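Local coordinates for protein starch synthase I (Hordeum vulgare, PDB 4HLN) that belongs to the plant starch synthases, glycosyltransferase-family proteins built from two Rossmann-like domains facing each other across a cleft, at residues V361-E373 / L518-N530. Residues are numbered along the deposited sequence; the frame is centred on the assembly and turned at random.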
# COMPACT_ATOMS: atom_id res chain seq x y z
N VAL A 361 3.66 2.62 -5.08
CA VAL A 361 4.06 1.24 -4.84
C VAL A 361 5.35 0.85 -5.57
O VAL A 361 6.14 0.04 -5.08
CB VAL A 361 2.95 0.29 -5.31
CG1 VAL A 361 2.59 0.61 -6.76
CG2 VAL A 361 3.38 -1.17 -5.14
N SER A 362 5.57 1.47 -6.73
CA SER A 362 6.64 1.08 -7.63
C SER A 362 8.01 1.51 -7.12
O SER A 362 9.04 1.09 -7.67
CB SER A 362 6.38 1.66 -9.02
OG SER A 362 6.55 3.07 -9.03
N GLN A 363 8.02 2.35 -6.09
CA GLN A 363 9.27 2.83 -5.51
C GLN A 363 10.26 1.75 -5.04
O GLN A 363 11.46 1.83 -5.34
CB GLN A 363 9.00 3.80 -4.38
CG GLN A 363 9.32 5.22 -4.78
CD GLN A 363 10.75 5.37 -5.24
OE1 GLN A 363 11.68 5.13 -4.49
NE2 GLN A 363 10.92 5.75 -6.50
N GLY A 364 9.78 0.75 -4.32
CA GLY A 364 10.66 -0.33 -3.91
C GLY A 364 10.84 -1.47 -4.91
O GLY A 364 11.09 -2.61 -4.51
N TYR A 365 10.71 -1.18 -6.20
CA TYR A 365 10.88 -2.21 -7.24
C TYR A 365 11.72 -1.77 -8.42
O TYR A 365 12.01 -0.59 -8.60
CB TYR A 365 9.52 -2.71 -7.75
CG TYR A 365 8.71 -3.41 -6.71
CD1 TYR A 365 8.88 -4.77 -6.48
CD2 TYR A 365 7.80 -2.72 -5.93
CE1 TYR A 365 8.15 -5.44 -5.51
CE2 TYR A 365 7.05 -3.37 -4.96
CZ TYR A 365 7.23 -4.73 -4.75
OH TYR A 365 6.50 -5.39 -3.80
N SER A 366 12.10 -2.73 -9.25
CA SER A 366 12.99 -2.48 -10.37
C SER A 366 12.26 -1.85 -11.54
O SER A 366 11.04 -1.93 -11.63
CB SER A 366 13.60 -3.79 -10.85
OG SER A 366 12.57 -4.67 -11.29
N TRP A 367 13.02 -1.23 -12.44
CA TRP A 367 12.46 -0.70 -13.68
C TRP A 367 11.60 -1.75 -14.38
O TRP A 367 10.47 -1.49 -14.82
CB TRP A 367 13.58 -0.23 -14.61
CG TRP A 367 13.07 0.30 -15.93
CD1 TRP A 367 12.72 -0.43 -17.04
CD2 TRP A 367 12.82 1.67 -16.26
NE1 TRP A 367 12.28 0.41 -18.05
CE2 TRP A 367 12.34 1.70 -17.60
CE3 TRP A 367 12.97 2.88 -15.57
CZ2 TRP A 367 12.01 2.89 -18.24
CZ3 TRP A 367 12.64 4.06 -16.22
CH2 TRP A 367 12.16 4.06 -17.54
N GLU A 368 12.15 -2.95 -14.48
CA GLU A 368 11.55 -4.06 -15.20
C GLU A 368 10.19 -4.43 -14.62
O GLU A 368 9.23 -4.67 -15.37
CB GLU A 368 12.49 -5.27 -15.16
CG GLU A 368 13.88 -5.04 -15.81
CD GLU A 368 14.75 -3.96 -15.13
OE1 GLU A 368 14.58 -3.69 -13.92
OE2 GLU A 368 15.61 -3.37 -15.83
N VAL A 369 10.10 -4.49 -13.30
CA VAL A 369 8.85 -4.84 -12.64
C VAL A 369 7.81 -3.75 -12.89
O VAL A 369 6.67 -4.04 -13.29
CB VAL A 369 9.04 -5.07 -11.13
CG1 VAL A 369 7.70 -5.22 -10.43
CG2 VAL A 369 9.88 -6.31 -10.89
N THR A 370 8.21 -2.51 -12.67
CA THR A 370 7.32 -1.38 -12.91
C THR A 370 6.81 -1.36 -14.36
O THR A 370 5.62 -1.13 -14.60
CB THR A 370 8.01 -0.06 -12.59
OG1 THR A 370 8.35 -0.03 -11.19
CG2 THR A 370 7.08 1.09 -12.89
N THR A 371 7.70 -1.63 -15.30
CA THR A 371 7.34 -1.65 -16.72
C THR A 371 6.34 -2.76 -17.05
O THR A 371 5.45 -2.60 -17.88
CB THR A 371 8.55 -1.86 -17.60
OG1 THR A 371 9.27 -0.62 -17.70
CG2 THR A 371 8.12 -2.32 -18.98
N ALA A 372 6.49 -3.88 -16.36
CA ALA A 372 5.59 -5.00 -16.54
C ALA A 372 4.23 -4.73 -15.91
O ALA A 372 3.21 -5.26 -16.38
CB ALA A 372 6.21 -6.23 -15.92
N GLU A 373 4.20 -3.92 -14.85
CA GLU A 373 2.93 -3.67 -14.15
C GLU A 373 2.09 -2.58 -14.79
O GLU A 373 0.86 -2.64 -14.77
CB GLU A 373 3.15 -3.34 -12.67
CG GLU A 373 3.80 -4.45 -11.86
CD GLU A 373 2.89 -5.65 -11.65
OE1 GLU A 373 1.65 -5.48 -11.68
OE2 GLU A 373 3.43 -6.78 -11.46
N LEU A 518 11.42 -15.18 7.38
CA LEU A 518 10.09 -15.14 6.79
C LEU A 518 10.26 -14.73 5.36
O LEU A 518 11.03 -13.82 5.04
CB LEU A 518 9.21 -14.15 7.53
CG LEU A 518 7.72 -14.43 7.41
CD1 LEU A 518 7.32 -15.58 8.32
CD2 LEU A 518 6.93 -13.17 7.77
N LEU A 519 9.55 -15.41 4.47
CA LEU A 519 9.74 -15.23 3.04
C LEU A 519 8.53 -14.56 2.37
O LEU A 519 7.41 -15.07 2.42
CB LEU A 519 10.02 -16.59 2.40
CG LEU A 519 10.15 -16.65 0.88
CD1 LEU A 519 11.29 -15.74 0.45
CD2 LEU A 519 10.39 -18.09 0.44
N MET A 520 8.76 -13.41 1.75
CA MET A 520 7.71 -12.70 1.04
C MET A 520 8.09 -12.47 -0.42
O MET A 520 8.69 -11.45 -0.76
CB MET A 520 7.38 -11.36 1.72
CG MET A 520 6.75 -11.47 3.11
SD MET A 520 7.92 -11.71 4.47
CE MET A 520 8.99 -10.28 4.26
N PRO A 521 7.77 -13.44 -1.28
CA PRO A 521 8.02 -13.29 -2.72
C PRO A 521 6.87 -12.58 -3.48
O PRO A 521 6.50 -12.99 -4.57
CB PRO A 521 8.15 -14.75 -3.19
CG PRO A 521 7.27 -15.51 -2.25
CD PRO A 521 7.33 -14.80 -0.91
N SER A 522 6.33 -11.52 -2.89
CA SER A 522 5.24 -10.76 -3.49
C SER A 522 5.70 -10.02 -4.73
O SER A 522 6.81 -9.51 -4.77
CB SER A 522 4.68 -9.76 -2.49
OG SER A 522 3.96 -10.40 -1.45
N ARG A 523 4.81 -9.95 -5.72
CA ARG A 523 5.12 -9.38 -7.03
C ARG A 523 5.08 -7.86 -7.09
O ARG A 523 5.83 -7.24 -7.84
CB ARG A 523 4.12 -9.88 -8.07
CG ARG A 523 3.99 -11.34 -8.09
CD ARG A 523 3.18 -11.79 -9.27
NE ARG A 523 3.45 -13.20 -9.50
CZ ARG A 523 4.44 -13.63 -10.26
NH1 ARG A 523 5.22 -12.75 -10.88
NH2 ARG A 523 4.64 -14.94 -10.40
N PHE A 524 4.19 -7.26 -6.32
CA PHE A 524 3.95 -5.84 -6.41
C PHE A 524 3.06 -5.43 -5.24
O PHE A 524 1.87 -5.19 -5.41
CB PHE A 524 3.28 -5.53 -7.75
CG PHE A 524 3.63 -4.19 -8.31
CD1 PHE A 524 2.63 -3.32 -8.75
CD2 PHE A 524 4.96 -3.79 -8.40
CE1 PHE A 524 2.95 -2.08 -9.26
CE2 PHE A 524 5.28 -2.56 -8.91
CZ PHE A 524 4.28 -1.70 -9.34
N GLU A 525 3.64 -5.37 -4.05
CA GLU A 525 2.84 -5.24 -2.84
C GLU A 525 2.78 -3.82 -2.30
O GLU A 525 3.78 -3.29 -1.81
CB GLU A 525 3.34 -6.20 -1.75
CG GLU A 525 2.43 -6.25 -0.53
CD GLU A 525 1.06 -6.86 -0.83
OE1 GLU A 525 0.04 -6.14 -0.69
OE2 GLU A 525 1.01 -8.06 -1.19
N PRO A 526 1.59 -3.20 -2.36
CA PRO A 526 1.39 -1.85 -1.84
C PRO A 526 1.18 -1.91 -0.33
O PRO A 526 1.36 -0.92 0.37
CB PRO A 526 0.10 -1.42 -2.54
CG PRO A 526 -0.67 -2.67 -2.67
CD PRO A 526 0.34 -3.79 -2.85
N CYS A 527 0.81 -3.08 0.17
CA CYS A 527 0.53 -3.26 1.58
C CYS A 527 1.36 -4.41 2.14
O CYS A 527 0.83 -5.48 2.49
CB CYS A 527 -0.97 -3.52 1.78
SG CYS A 527 -1.46 -3.68 3.51
N GLY A 528 2.67 -4.18 2.23
CA GLY A 528 3.58 -5.21 2.71
C GLY A 528 3.73 -5.21 4.22
O GLY A 528 4.65 -4.60 4.77
N LEU A 529 2.84 -5.91 4.91
CA LEU A 529 2.87 -5.89 6.36
C LEU A 529 3.71 -7.01 6.92
O LEU A 529 4.24 -6.90 8.03
CB LEU A 529 1.45 -5.93 6.94
CG LEU A 529 0.67 -4.65 6.63
CD1 LEU A 529 -0.66 -4.59 7.35
CD2 LEU A 529 1.50 -3.44 6.99
N ASN A 530 3.87 -8.09 6.16
CA ASN A 530 4.61 -9.23 6.69
C ASN A 530 6.06 -8.88 7.07
O ASN A 530 6.54 -9.33 8.11
CB ASN A 530 4.49 -10.47 5.79
CG ASN A 530 3.14 -11.17 5.94
OD1 ASN A 530 2.16 -10.56 6.37
ND2 ASN A 530 3.08 -12.45 5.60
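V361 sets CG2 anti to its backbone N, and E373 turns CG anti to its carbonyl carbon (chi1 -62°) and then bends at chi2. These torsions bring an aliphatic carbon from each residue over the ring of F524, one on each face. V361 CG2 lies 4.1 Å from the centroid of the F524 ring, and E373 CG lies 3.4 Å from that centroid on the opposite face. Both are CH-pi contacts over the ring centre. The carboxylate of E373 is nearly parallel to the F524 ring, its plane turned only 14° from it, and continues the stack toward CB. V369 CG1 approaches F524 CD2 obliquely at 3.7 Å, and S362 CB lies near F524 CZ.

Y365 meets F524 at a slant, with the ring planes 49° apart and the centroids separated by 5.2 Å. Its hydroxyl reaches past F524 to the backbone. E525 N donates to Y365 OH at 2.9 Å, in an almost straight bond. This ties the tyrosine to the loop just beyond F524. H544 packs edge-to-face with the Y365 ring and also binds S522 O.

Further along the loop, V361 CG2 also rests on P526, 4.2 Å from its CB. The E525 carboxylate turns to K453 and Q452, while its OE1 accepts from C527 N. C527 forms a disulfide with C147.

Strand 357-360 of the nine-stranded sheet leads into 361-373, and strand 517-520 of the six-stranded parallel sheet leads into 521-528. The contact thus joins the turn and first helical residues after strand 357-360 to the loop after strand 517-520, bringing the two Rossmann-like domains together, consistent with the domain interface of a GT-B glycosyltransferase fold.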